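Cellulose biosynthesis protein BcsG (Salmonella typhimurium LT2, PDB 5OLT) is required for cellulose biosynthesis, and is represented by its zinc-binding extramembrane domain, a member of the alkaline phosphatase family. Local coordinates at residues S102-I107 against P117-L122; R108-S113 against K158-N163; A32-F37 against N359-Q364. All blocks are in the same frame, centred on the assembly; numbering follows the deposited sequence. Where two conformers were deposited one is given.

Contact 1 (S102-I107 against P117-L122). With ZN (zinc ion), chain B.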
ATOM      1  N   SER A 102      11.239  -4.423   2.287  1.00  9.53           N
ATOM      2  CA  SER A 102      10.774  -3.824   1.046  1.00 10.06           C
ATOM      3  C   SER A 102      10.283  -4.824   0.012  1.00 10.34           C
ATOM      4  O   SER A 102       9.211  -4.628  -0.583  1.00 11.17           O
ATOM      5  CB  SER A 102      11.910  -3.022   0.404  1.00 11.09           C
ATOM      6  OG  SER A 102      12.425  -2.046   1.301  1.00 11.58           O
ATOM      7  N   GLY A 103      11.051  -5.904  -0.209  1.00 10.18           N
ATOM      8  CA  GLY A 103      10.664  -6.879  -1.235  1.00 10.90           C
ATOM      9  C   GLY A 103       9.315  -7.505  -0.963  1.00 10.55           C
ATOM     10  O   GLY A 103       8.413  -7.445  -1.803  1.00 10.84           O
ATOM     11  N   PRO A 104       9.135  -8.056   0.243  1.00  9.56           N
ATOM     12  CA  PRO A 104       7.836  -8.657   0.546  1.00 10.29           C
ATOM     13  C   PRO A 104       6.710  -7.624   0.523  1.00  9.28           C
ATOM     14  O   PRO A 104       5.592  -7.977   0.135  1.00 10.42           O
ATOM     15  CB  PRO A 104       8.016  -9.213   1.952  1.00 11.16           C
ATOM     16  CG  PRO A 104       9.452  -9.203   2.228  1.00 14.26           C
ATOM     17  CD  PRO A 104      10.179  -8.374   1.240  1.00 10.18           C
ATOM     18  N   ALA A 105       6.976  -6.368   0.920  1.00  9.15           N
ATOM     19  CA  ALA A 105       5.929  -5.353   0.853  1.00  9.34           C
ATOM     20  C   ALA A 105       5.454  -5.122  -0.552  1.00  9.21           C
ATOM     21  O   ALA A 105       4.236  -5.008  -0.790  1.00  9.76           O
ATOM     22  CB  ALA A 105       6.416  -4.047   1.444  1.00 11.27           C
ATOM     23  N   ALA A 106       6.397  -5.013  -1.475  1.00 10.00           N
ATOM     24  CA  ALA A 106       6.038  -4.762  -2.873  1.00 10.34           C
ATOM     25  C   ALA A 106       5.277  -5.951  -3.455  1.00 10.24           C
ATOM     26  O   ALA A 106       4.274  -5.774  -4.159  1.00 10.79           O
ATOM     27  CB  ALA A 106       7.275  -4.482  -3.689  1.00 12.71           C
ATOM     28  N   ILE A 107       5.707  -7.183  -3.136  1.00  9.58           N
ATOM     29  CA  ILE A 107       4.994  -8.349  -3.623  1.00 10.64           C
ATOM     30  C   ILE A 107       3.569  -8.389  -3.049  1.00  9.33           C
ATOM     31  O   ILE A 107       2.618  -8.676  -3.780  1.00 11.08           O
ATOM     32  CB  ILE A 107       5.744  -9.652  -3.244  1.00 11.25           C
ATOM     33  CG1 ILE A 107       7.161  -9.661  -3.858  1.00 11.59           C
ATOM     34  CG2 ILE A 107       4.988 -10.868  -3.790  1.00 12.75           C
ATOM     35  CD1 ILE A 107       8.041 -10.724  -3.217  1.00 15.45           C
ATOM     36  N   PRO A 117      -1.461 -13.598   2.203  1.00 10.14           N
ATOM     37  CA  PRO A 117      -0.770 -14.895   2.354  1.00 10.51           C
ATOM     38  C   PRO A 117       0.266 -14.893   3.463  1.00 10.80           C
ATOM     39  O   PRO A 117       0.771 -13.841   3.880  1.00 10.83           O
ATOM     40  CB  PRO A 117      -0.020 -15.030   1.036  1.00 11.36           C
ATOM     41  CG  PRO A 117       0.298 -13.622   0.610  1.00 14.68           C
ATOM     42  CD  PRO A 117      -0.896 -12.803   1.087  1.00 11.54           C
ATOM     43  N   SER A 118       0.638 -16.090   3.912  1.00 11.46           N
ATOM     44  CA  SER A 118       1.853 -16.236   4.723  1.00 11.20           C
ATOM     45  C   SER A 118       3.068 -15.776   3.941  1.00 11.10           C
ATOM     46  O   SER A 118       3.039 -15.687   2.699  1.00 11.67           O
ATOM     47  CB  SER A 118       2.028 -17.706   5.150  1.00 12.40           C
ATOM     48  OG  SER A 118       2.261 -18.491   3.982  1.00 13.91           O
ATOM     49  N   HIS A 119       4.149 -15.489   4.673  1.00 11.04           N
ATOM     50  CA  HIS A 119       5.367 -15.109   4.025  1.00 11.57           C
ATOM     51  C   HIS A 119       5.860 -16.177   3.014  1.00 13.24           C
ATOM     52  O   HIS A 119       6.276 -15.822   1.912  1.00 14.08           O
ATOM     53  CB  HIS A 119       6.437 -14.782   5.065  1.00 12.17           C
ATOM     54  CG  HIS A 119       7.702 -14.290   4.462  1.00 12.55           C
ATOM     55  ND1 HIS A 119       7.921 -12.960   4.172  1.00 12.95           N
ATOM     56  CD2 HIS A 119       8.812 -14.953   4.070  1.00 14.11           C
ATOM     57  CE1 HIS A 119       9.135 -12.816   3.662  1.00 13.36           C
ATOM     58  NE2 HIS A 119       9.696 -14.019   3.583  1.00 14.04           N
ATOM     59  N   THR A 120       5.795 -17.446   3.432  0.60 15.39           N
ATOM     60  CA  THR A 120       6.180 -18.575   2.581  0.60 17.91           C
ATOM     61  C   THR A 120       5.458 -18.492   1.221  0.60 17.39           C
ATOM     62  O   THR A 120       6.115 -18.570   0.168  0.60 19.26           O
ATOM     63  CB  THR A 120       5.896 -19.935   3.268  0.60 18.52           C
ATOM     64  OG1 THR A 120       6.535 -19.985   4.555  0.60 18.08           O
ATOM     65  CG2 THR A 120       6.417 -21.092   2.420  0.60 20.18           C
ATOM     66  N   ARG A 121       4.133 -18.292   1.273  1.00 17.36           N
ATOM     67  CA  ARG A 121       3.256 -18.280   0.082  1.00 17.52           C
ATOM     68  C   ARG A 121       3.607 -17.095  -0.843  1.00 19.26           C
ATOM     69  O   ARG A 121       3.391 -17.146  -2.083  1.00 18.33           O
ATOM     70  CB  ARG A 121       1.777 -18.259   0.489  1.00 23.55           C
ATOM     71  CG  ARG A 121       1.014 -19.559   0.710  1.00 29.29           C
ATOM     72  CD  ARG A 121      -0.372 -19.536  -0.040  1.00 29.29           C
ATOM     73  NE  ARG A 121      -1.436 -18.681   0.577  1.00 23.37           N
ATOM     74  CZ  ARG A 121      -2.257 -17.814  -0.036  1.00 22.02           C
ATOM     75  NH1 ARG A 121      -2.223 -17.630  -1.370  1.00 26.05           N
ATOM     76  NH2 ARG A 121      -3.176 -17.124   0.690  1.00 19.51           N
ATOM     77  N   LEU A 122       4.171 -16.023  -0.290  1.00 18.38           N
ATOM     78  CA  LEU A 122       4.612 -14.898  -1.172  1.00 20.15           C
ATOM     79  C   LEU A 122       5.620 -15.234  -2.225  1.00 21.48           C
ATOM     80  O   LEU A 122       5.733 -14.532  -3.248  1.00 24.81           O
ATOM     81  CB  LEU A 122       5.307 -13.775  -0.403  1.00 23.32           C
ATOM     82  CG  LEU A 122       4.470 -12.784   0.278  1.00 21.50           C
ATOM     83  CD1 LEU A 122       5.399 -11.750   0.902  1.00 15.70           C
ATOM     84  CD2 LEU A 122       3.410 -12.162  -0.617  1.00 16.78           C
TER
HETATM   85 ZN    ZN B 601      11.498  -0.442   2.049  0.75 12.46          ZN
HETATM   86  O   HOH W   1      13.735  -0.947   3.042  1.00 32.28           O
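Leu-122 reaches across to Pro-104 and Ile-107 and takes the largest share of this contact. Its CB starts out toward helix 102-110. CG lies beside the backbone N (chi1 -82°), and from there the chain forks. Leu-122 CD1 is 3.8 Å from Pro-104 CB and almost as close to the Pro-104 carbonyl oxygen. The other branch, Leu-122 CD2, meets Ile-107 CG2 at 3.8 Å. One fork thus spans two residues that are one turn apart on the helix.

His-119 adds a smaller touch. Its CG is anti to the backbone N (chi1 -176°), which swings the imidazole over to the proline. The ring meets Pro-104 edge-on, with His-119 CE1 3.9 Å from Pro-104 CG. Tyr-123 packs against both Pro-104 and His-119.

Helix 102-110 is the helix that begins at the metal site, as in the alkaline phosphatase family, where a serine or threonine in this place is the usual nucleophile. Ser-102 OG binds the zinc ion at 2.0 Å. Cys-67, Glu-266 and His-267 complete the protein ligands, and a water oxygen lies 2.5 Å from the zinc ion, a longer distance than that of the serine. A citrate, probably from the crystallisation liquor, hydrogen-bonds to Ser-102 OG and Gly-103 N. The packed face of the helix points away from the metal, toward the short helical turn 119-122. That turn is capped at its start by Ser-118, whose OG accepts from Arg-121 N at 3.3 Å.

Contact 2 (R108-S113 against K158-N163)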
ATOM      1  N   ARG A 108       3.404  -8.079  -1.756  1.00  9.29           N
ATOM      2  CA  ARG A 108       2.074  -8.076  -1.155  1.00  9.11           C
ATOM      3  C   ARG A 108       1.163  -7.061  -1.877  1.00  9.31           C
ATOM      4  O   ARG A 108       0.009  -7.346  -2.148  1.00 10.05           O
ATOM      5  CB  ARG A 108       2.161  -7.784   0.329  1.00  8.64           C
ATOM      6  CG  ARG A 108       2.744  -8.950   1.124  1.00  9.97           C
ATOM      7  CD  ARG A 108       2.796  -8.671   2.626  1.00  9.98           C
ATOM      8  NE  ARG A 108       3.310  -9.854   3.349  1.00 10.64           N
ATOM      9  CZ  ARG A 108       2.601 -10.966   3.574  1.00  9.95           C
ATOM     10  NH1 ARG A 108       1.316 -11.064   3.224  1.00 10.36           N
ATOM     11  NH2 ARG A 108       3.202 -12.019   4.161  1.00 11.44           N
ATOM     12  N   LEU A 109       1.683  -5.874  -2.151  1.00  9.43           N
ATOM     13  CA  LEU A 109       0.897  -4.867  -2.856  1.00  9.92           C
ATOM     14  C   LEU A 109       0.558  -5.309  -4.283  1.00 10.07           C
ATOM     15  O   LEU A 109      -0.587  -5.140  -4.734  1.00 10.51           O
ATOM     16  CB  LEU A 109       1.700  -3.553  -2.898  1.00 10.42           C
ATOM     17  CG  LEU A 109       1.096  -2.366  -3.679  1.00 10.01           C
ATOM     18  CD1 LEU A 109      -0.333  -2.035  -3.297  1.00 12.58           C
ATOM     19  CD2 LEU A 109       1.972  -1.163  -3.420  1.00 12.39           C
ATOM     20  N   LEU A 110       1.530  -5.904  -4.985  1.00 10.34           N
ATOM     21  CA  LEU A 110       1.274  -6.385  -6.344  1.00 10.27           C
ATOM     22  C   LEU A 110       0.270  -7.546  -6.364  1.00 10.58           C
ATOM     23  O   LEU A 110      -0.456  -7.722  -7.352  1.00 11.46           O
ATOM     24  CB  LEU A 110       2.588  -6.720  -7.094  1.00 11.52           C
ATOM     25  CG  LEU A 110       3.433  -5.454  -7.305  1.00 12.80           C
ATOM     26  CD1 LEU A 110       4.846  -5.836  -7.658  1.00 13.40           C
ATOM     27  CD2 LEU A 110       2.844  -4.557  -8.379  1.00 14.03           C
ATOM     28  N   ARG A 111       0.132  -8.238  -5.227  1.00 10.60           N
ATOM     29  CA  ARG A 111      -0.844  -9.319  -5.098  1.00 10.50           C
ATOM     30  C   ARG A 111      -2.087  -8.858  -4.313  1.00 10.53           C
ATOM     31  O   ARG A 111      -2.773  -9.652  -3.669  1.00 10.93           O
ATOM     32  CB  ARG A 111      -0.204 -10.554  -4.472  1.00 11.34           C
ATOM     33  CG  ARG A 111       0.888 -11.167  -5.328  1.00 13.03           C
ATOM     34  CD  ARG A 111       1.413 -12.444  -4.692  1.00 14.43           C
ATOM     35  NE  ARG A 111       2.542 -12.939  -5.469  1.00 16.57           N
ATOM     36  CZ  ARG A 111       3.115 -14.114  -5.246  1.00 16.07           C
ATOM     37  NH1 ARG A 111       2.617 -14.915  -4.293  1.00 16.72           N
ATOM     38  NH2 ARG A 111       4.129 -14.482  -6.036  1.00 17.14           N
ATOM     39  N   ALA A 112      -2.435  -7.550  -4.423  1.00  9.91           N
ATOM     40  CA  ALA A 112      -3.504  -6.984  -3.600  1.00  9.34           C
ATOM     41  C   ALA A 112      -4.911  -7.573  -3.847  1.00 10.63           C
ATOM     42  O   ALA A 112      -5.793  -7.341  -3.018  1.00 11.55           O
ATOM     43  CB  ALA A 112      -3.592  -5.471  -3.811  1.00 10.21           C
ATOM     44  N   SER A 113      -5.121  -8.255  -5.001  1.00 10.77           N
ATOM     45  CA  SER A 113      -6.480  -8.676  -5.342  1.00 10.95           C
ATOM     46  C   SER A 113      -6.910  -9.985  -4.695  1.00 11.57           C
ATOM     47  O   SER A 113      -8.066 -10.362  -4.854  1.00 13.45           O
ATOM     48  CB  SER A 113      -6.642  -8.732  -6.854  1.00 11.30           C
ATOM     49  OG  SER A 113      -6.414  -7.423  -7.427  1.00 11.69           O
ATOM     50  N   LYS A 158      14.356  -7.454  -9.225  1.00 17.10           N
ATOM     51  CA  LYS A 158      14.136  -8.888  -9.548  1.00 18.92           C
ATOM     52  C   LYS A 158      12.916  -9.456  -8.796  1.00 18.98           C
ATOM     53  O   LYS A 158      12.128 -10.183  -9.390  1.00 20.55           O
ATOM     54  CB  LYS A 158      15.399  -9.692  -9.288  1.00 24.85           C
ATOM     55  CG  LYS A 158      16.484  -9.447 -10.327  1.00 29.48           C
ATOM     56  CD  LYS A 158      17.746 -10.241 -10.005  1.00 36.32           C
ATOM     57  CE  LYS A 158      18.828 -10.009 -11.051  1.00 40.75           C
ATOM     58  NZ  LYS A 158      20.135 -10.563 -10.596  1.00 53.13           N
ATOM     59  N   GLU A 159      12.744  -9.108  -7.505  1.00 17.89           N
ATOM     60  CA  GLU A 159      11.582  -9.574  -6.744  0.50 17.81           C
ATOM     61  C   GLU A 159      10.278  -9.024  -7.324  1.00 17.05           C
ATOM     62  O   GLU A 159       9.287  -9.773  -7.470  1.00 16.80           O
ATOM     63  CB  GLU A 159      11.699  -9.238  -5.239  0.50 19.81           C
ATOM     64  CG  GLU A 159      12.879  -9.912  -4.540  0.50 22.47           C
ATOM     65  CD  GLU A 159      12.629 -10.214  -3.072  0.50 24.26           C
ATOM     66  OE1 GLU A 159      11.573  -9.833  -2.548  0.50 26.50           O
ATOM     67  OE2 GLU A 159      13.488 -10.853  -2.430  0.50 28.62           O
ATOM     68  N   VAL A 160      10.273  -7.741  -7.689  1.00 16.64           N
ATOM     69  CA  VAL A 160       9.083  -7.132  -8.313  1.00 15.89           C
ATOM     70  C   VAL A 160       8.698  -7.863  -9.609  1.00 18.21           C
ATOM     71  O   VAL A 160       7.496  -8.091  -9.853  1.00 18.55           O
ATOM     72  CB  VAL A 160       9.340  -5.616  -8.563  1.00 16.88           C
ATOM     73  CG1 VAL A 160       8.342  -5.000  -9.535  1.00 17.14           C
ATOM     74  CG2 VAL A 160       9.335  -4.866  -7.237  1.00 17.43           C
ATOM     75  N   ARG A 161       9.700  -8.212 -10.434  1.00 17.26           N
ATOM     76  CA  ARG A 161       9.450  -8.953 -11.683  1.00 19.90           C
ATOM     77  C   ARG A 161       9.016 -10.405 -11.425  1.00 19.65           C
ATOM     78  O   ARG A 161       7.971 -10.843 -11.945  1.00 23.33           O
ATOM     79  CB  ARG A 161      10.695  -8.930 -12.582  1.00 24.01           C
ATOM     80  CG  ARG A 161      11.069  -7.535 -13.037  1.00 29.91           C
ATOM     81  CD  ARG A 161      11.800  -7.588 -14.366  1.00 37.33           C
ATOM     82  NE  ARG A 161      11.762  -6.269 -14.985  1.00 42.22           N
ATOM     83  CZ  ARG A 161      12.816  -5.502 -15.232  1.00 37.48           C
ATOM     84  NH1 ARG A 161      14.049  -5.914 -14.934  1.00 40.08           N
ATOM     85  NH2 ARG A 161      12.623  -4.309 -15.794  1.00 33.80           N
ATOM     86  N   GLU A 162       9.779 -11.119 -10.593  1.00 18.13           N
ATOM     87  CA  GLU A 162       9.619 -12.575 -10.458  1.00 20.04           C
ATOM     88  C   GLU A 162       8.475 -12.993  -9.568  1.00 20.11           C
ATOM     89  O   GLU A 162       7.734 -13.931  -9.875  1.00 27.41           O
ATOM     90  CB  GLU A 162      10.919 -13.218  -9.956  1.00 24.64           C
ATOM     91  CG  GLU A 162      12.067 -13.131 -10.957  1.00 33.33           C
ATOM     92  CD  GLU A 162      13.344 -13.829 -10.486  1.00 44.73           C
ATOM     93  OE1 GLU A 162      13.425 -14.283  -9.315  1.00 49.03           O
ATOM     94  OE2 GLU A 162      14.284 -13.925 -11.302  1.00 56.64           O
ATOM     95  N   ASN A 163       8.346 -12.342  -8.422  1.00 16.71           N
ATOM     96  CA  ASN A 163       7.276 -12.675  -7.488  1.00 14.99           C
ATOM     97  C   ASN A 163       6.108 -11.703  -7.563  1.00 14.79           C
ATOM     98  O   ASN A 163       4.958 -12.076  -7.286  1.00 15.18           O
ATOM     99  CB  ASN A 163       7.851 -12.683  -6.072  1.00 16.25           C
ATOM    100  CG  ASN A 163       8.989 -13.659  -5.949  1.00 19.86           C
ATOM    101  OD1 ASN A 163      10.151 -13.288  -5.708  1.00 25.10           O
ATOM    102  ND2 ASN A 163       8.675 -14.886  -6.163  1.00 19.79           N
TER
HETATM  103  O   HOH W   2       6.406 -16.233  -7.003  1.00 29.24           O
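Arg-111 and Asn-163 make the polar part of this contact. The guanidinium comes side-on to the backbone oxygen of Asn-163 and holds that one atom with two nitrogens. Arg-111 NH2 is 2.8 Å from Asn-163 O and lies in the carbonyl plane, on a lone pair. Arg-111 NE is 3.1 Å from Asn-163 O; it is tilted from that plane, and the hydrogen bond is bent, 136° at the hydrogen. The oxygen sits near the guanidinium plane, at its edge. The arginine chain runs extended from CG to NE, which carries the group across from the end of helix 102-110.

A water adds a second link. It accepts from Asn-163 ND2 at 2.8 Å and, weakly, from Arg-111 NH2. On its far side the guanidinium is tied down by NH1, which bonds to Gln-124 O. The group is therefore fixed from several directions.

The apolar part is one pair. Leu-110 CD1 meets Val-160 CG1 at 4.1 Å, the two side chains crossing at about a right angle. Phe-133 also packs on Leu-110.

Both segments lie at the C-terminal ends of their helices, 102-110 and 156-162. A side-on arginine grip on a backbone oxygen, beside a small apolar touch, joins these two neighbouring helices of the alkaline phosphatase-like domain, with the side chain of Val-160 about 11 Å from the zinc ion.

Contact 3 (A32-F37 against N359-Q364)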
ATOM      1  N   ALA A  32      -3.649 -21.382  16.589  1.00 11.39           N
ATOM      2  CA  ALA A  32      -4.897 -21.752  15.928  1.00 11.59           C
ATOM      3  C   ALA A  32      -5.540 -20.524  15.254  1.00 11.38           C
ATOM      4  O   ALA A  32      -6.046 -20.621  14.140  1.00 12.68           O
ATOM      5  CB  ALA A  32      -5.859 -22.400  16.901  1.00 12.78           C
ATOM      6  N   TRP A  33      -5.525 -19.375  15.951  1.00 10.78           N
ATOM      7  CA  TRP A  33      -6.057 -18.146  15.381  1.00 10.83           C
ATOM      8  C   TRP A  33      -5.336 -17.799  14.063  1.00  9.87           C
ATOM      9  O   TRP A  33      -6.005 -17.453  13.070  1.00 10.65           O
ATOM     10  CB  TRP A  33      -5.978 -16.980  16.386  1.00 10.95           C
ATOM     11  CG  TRP A  33      -6.614 -15.759  15.820  1.00 11.91           C
ATOM     12  CD1 TRP A  33      -7.920 -15.402  15.905  1.00 14.20           C
ATOM     13  CD2 TRP A  33      -5.977 -14.761  15.001  1.00 10.87           C
ATOM     14  NE1 TRP A  33      -8.147 -14.261  15.182  1.00 15.13           N
ATOM     15  CE2 TRP A  33      -6.970 -13.840  14.626  1.00 12.07           C
ATOM     16  CE3 TRP A  33      -4.648 -14.561  14.555  1.00 11.32           C
ATOM     17  CZ2 TRP A  33      -6.687 -12.725  13.816  1.00 12.66           C
ATOM     18  CZ3 TRP A  33      -4.373 -13.459  13.737  1.00 12.35           C
ATOM     19  CH2 TRP A  33      -5.383 -12.560  13.383  1.00 12.96           C
ATOM     20  N   LEU A  34      -4.006 -17.912  14.065  1.00  9.79           N
ATOM     21  CA  LEU A  34      -3.274 -17.587  12.847  1.00  9.73           C
ATOM     22  C   LEU A  34      -3.650 -18.513  11.683  1.00  9.96           C
ATOM     23  O   LEU A  34      -3.810 -18.057  10.551  1.00 10.12           O
ATOM     24  CB  LEU A  34      -1.773 -17.580  13.110  1.00 10.78           C
ATOM     25  CG  LEU A  34      -0.862 -17.154  11.937  1.00  9.78           C
ATOM     26  CD1 LEU A  34      -1.075 -15.661  11.590  1.00 11.60           C
ATOM     27  CD2 LEU A  34       0.596 -17.412  12.259  1.00 11.08           C
ATOM     28  N   ASN A  35      -3.746 -19.825  11.961  1.00  9.76           N
ATOM     29  CA  ASN A  35      -4.175 -20.727  10.927  1.00 10.22           C
ATOM     30  C   ASN A  35      -5.585 -20.410  10.421  1.00  9.38           C
ATOM     31  O   ASN A  35      -5.849 -20.509   9.223  1.00  9.59           O
ATOM     32  CB  ASN A  35      -4.049 -22.190  11.399  1.00 12.13           C
ATOM     33  CG  ASN A  35      -2.656 -22.752  11.173  1.00 15.12           C
ATOM     34  OD1 ASN A  35      -2.055 -22.545  10.120  1.00 20.48           O
ATOM     35  ND2 ASN A  35      -2.124 -23.427  12.177  1.00 17.46           N
ATOM     36  N   THR A  36      -6.463 -19.987  11.342  1.00 10.01           N
ATOM     37  CA  THR A  36      -7.842 -19.569  10.989  1.00 10.13           C
ATOM     38  C   THR A  36      -7.809 -18.326  10.088  1.00 10.09           C
ATOM     39  O   THR A  36      -8.528 -18.262   9.099  1.00 10.71           O
ATOM     40  CB  THR A  36      -8.671 -19.337  12.253  1.00 10.55           C
ATOM     41  OG1 THR A  36      -8.699 -20.571  12.965  1.00 11.65           O
ATOM     42  CG2 THR A  36     -10.100 -18.928  11.911  1.00 11.87           C
ATOM     43  N   PHE A  37      -6.920 -17.381  10.434  1.00  9.99           N
ATOM     44  CA  PHE A  37      -6.714 -16.201   9.599  1.00  9.98           C
ATOM     45  C   PHE A  37      -6.235 -16.605   8.194  1.00  9.39           C
ATOM     46  O   PHE A  37      -6.794 -16.162   7.198  1.00 10.42           O
ATOM     47  CB  PHE A  37      -5.723 -15.263  10.310  1.00 10.10           C
ATOM     48  CG  PHE A  37      -5.200 -14.114   9.451  1.00  9.78           C
ATOM     49  CD1 PHE A  37      -5.922 -12.933   9.317  1.00  9.99           C
ATOM     50  CD2 PHE A  37      -3.977 -14.222   8.799  1.00 10.48           C
ATOM     51  CE1 PHE A  37      -5.437 -11.867   8.543  1.00 10.75           C
ATOM     52  CE2 PHE A  37      -3.493 -13.184   8.004  1.00 10.47           C
ATOM     53  CZ  PHE A  37      -4.214 -11.999   7.895  1.00  9.93           C
ATOM     54  N   ASN A 359      11.149 -14.893   9.307  1.00 14.39           N
ATOM     55  CA  ASN A 359      11.411 -15.519  10.588  1.00 18.21           C
ATOM     56  C   ASN A 359      10.477 -15.165  11.727  1.00 17.31           C
ATOM     57  O   ASN A 359      10.621 -15.657  12.835  1.00 20.64           O
ATOM     58  CB  ASN A 359      12.844 -15.159  11.006  1.00 24.70           C
ATOM     59  CG  ASN A 359      13.905 -15.780  10.119  1.00 26.12           C
ATOM     60  OD1 ASN A 359      14.322 -15.214   9.095  1.00 30.14           O
ATOM     61  ND2 ASN A 359      14.411 -16.928  10.558  1.00 30.33           N
ATOM     62  N   ALA A 360       9.518 -14.284  11.468  1.00 14.37           N
ATOM     63  CA  ALA A 360       8.735 -13.728  12.557  1.00 12.65           C
ATOM     64  C   ALA A 360       7.345 -13.393  12.082  1.00 11.85           C
ATOM     65  O   ALA A 360       7.167 -12.918  10.947  1.00 12.57           O
ATOM     66  CB  ALA A 360       9.403 -12.462  13.082  1.00 14.75           C
ATOM     67  N   VAL A 361       6.374 -13.646  12.963  1.00 11.44           N
ATOM     68  CA  VAL A 361       4.976 -13.188  12.760  1.00  9.97           C
ATOM     69  C   VAL A 361       4.584 -12.324  13.955  1.00 10.51           C
ATOM     70  O   VAL A 361       4.915 -12.649  15.108  1.00 11.28           O
ATOM     71  CB  VAL A 361       3.989 -14.387  12.659  1.00 10.87           C
ATOM     72  CG1 VAL A 361       2.594 -13.892  12.351  1.00 11.34           C
ATOM     73  CG2 VAL A 361       4.390 -15.416  11.573  1.00 12.74           C
ATOM     74  N   VAL A 362       3.908 -11.205  13.661  1.00  9.68           N
ATOM     75  CA  VAL A 362       3.392 -10.331  14.700  1.00  9.60           C
ATOM     76  C   VAL A 362       1.884 -10.250  14.476  1.00  9.45           C
ATOM     77  O   VAL A 362       1.416 -10.024  13.350  1.00  9.66           O
ATOM     78  CB  VAL A 362       4.013  -8.923  14.633  1.00  9.57           C
ATOM     79  CG1 VAL A 362       3.327  -7.979  15.601  1.00 11.66           C
ATOM     80  CG2 VAL A 362       5.492  -9.015  14.964  1.00 10.73           C
ATOM     81  N   ILE A 363       1.134 -10.389  15.565  1.00  9.26           N
ATOM     82  CA  ILE A 363      -0.337 -10.227  15.540  1.00  9.86           C
ATOM     83  C   ILE A 363      -0.787  -9.364  16.699  1.00 10.12           C
ATOM     84  O   ILE A 363      -0.034  -9.145  17.659  1.00 11.54           O
ATOM     85  CB  ILE A 363      -1.098 -11.590  15.593  1.00 10.47           C
ATOM     86  CG1 ILE A 363      -0.951 -12.261  16.972  1.00 11.62           C
ATOM     87  CG2 ILE A 363      -0.584 -12.490  14.449  1.00 11.35           C
ATOM     88  CD1 ILE A 363      -1.723 -13.582  17.123  1.00 13.67           C
ATOM     89  N   GLN A 364      -2.016  -8.861  16.587  1.00 10.65           N
ATOM     90  CA  GLN A 364      -2.728  -8.254  17.709  1.00 11.63           C
ATOM     91  C   GLN A 364      -3.764  -9.261  18.167  1.00 12.36           C
ATOM     92  O   GLN A 364      -4.536  -9.751  17.358  1.00 14.54           O
ATOM     93  CB  GLN A 364      -3.407  -6.953  17.298  1.00 14.91           C
ATOM     94  CG  GLN A 364      -2.451  -5.848  16.910  1.00 17.81           C
ATOM     95  CD  GLN A 364      -1.892  -5.091  18.099  1.00 20.31           C
ATOM     96  OE1 GLN A 364      -2.319  -5.275  19.230  1.00 23.91           O
ATOM     97  NE2 GLN A 364      -0.961  -4.216  17.830  1.00 22.54           N
TER
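Ile-363 projects from the strand into the angle between Trp-33 and Leu-34 on the helix. Its CG1 lies between the backbone N and the carbonyl carbon (chi1 70°), which carries CD1 to the indole; CG2 is the second branch to touch it. Ile-363 CG2 is 4.0 Å from Trp-33 CZ3, and Ile-363 CD1 lies against Trp-33 CE3 at the same distance. The methyl CG2 meets the ring obliquely, and the two side chains slide past each other in opposite directions. Ile-363 CG2 is also 4.3 Å from Leu-34 CD1, which forms the adjoining wall of the hollow.

Leu-34 and Val-361 meet tip to tip. Val-361 CG1 fits against the leucine fork, 4.0 Å from Leu-34 CD2 and nearly as close to CD1. Val-361 and Ile-363 are two apart on the strand, and both side chains fall on its helix-facing side.

Within the helix, Phe-37 CB sits over one face of the indole, toward the rim. Trp-33 NE1 bonds to Pro-19 O, which holds the ring at its polar end, and Tyr-365 meets the ring edge-to-face.

The helix and strand segments cross at 92°, their axes 10.8 Å apart. This is helix-on-sheet packing: helix 27-42 lies across the small C-terminal antiparallel sheet.

From the N terminus, the chain first enters helix 27-42, the opening side of contact 3. That contact closes only near the C terminus, at strand 360-365, so its long loop encloses both of the others and the whole main mixed sheet. It ties the first helix to the C-terminal sheet. Contact 1 opens next, at the zinc end of helix 102-110, and closes soon after at the turn 119-122. Contact 2 opens on the later part of the same helix, before contact 1 has closed, and joins it to helix 156-162; the two therefore cross. They also touch, for Arg-108 NH1 bonds to Pro-117 O. Contact 3 stands apart, its centre about 15 Å from that of contact 1.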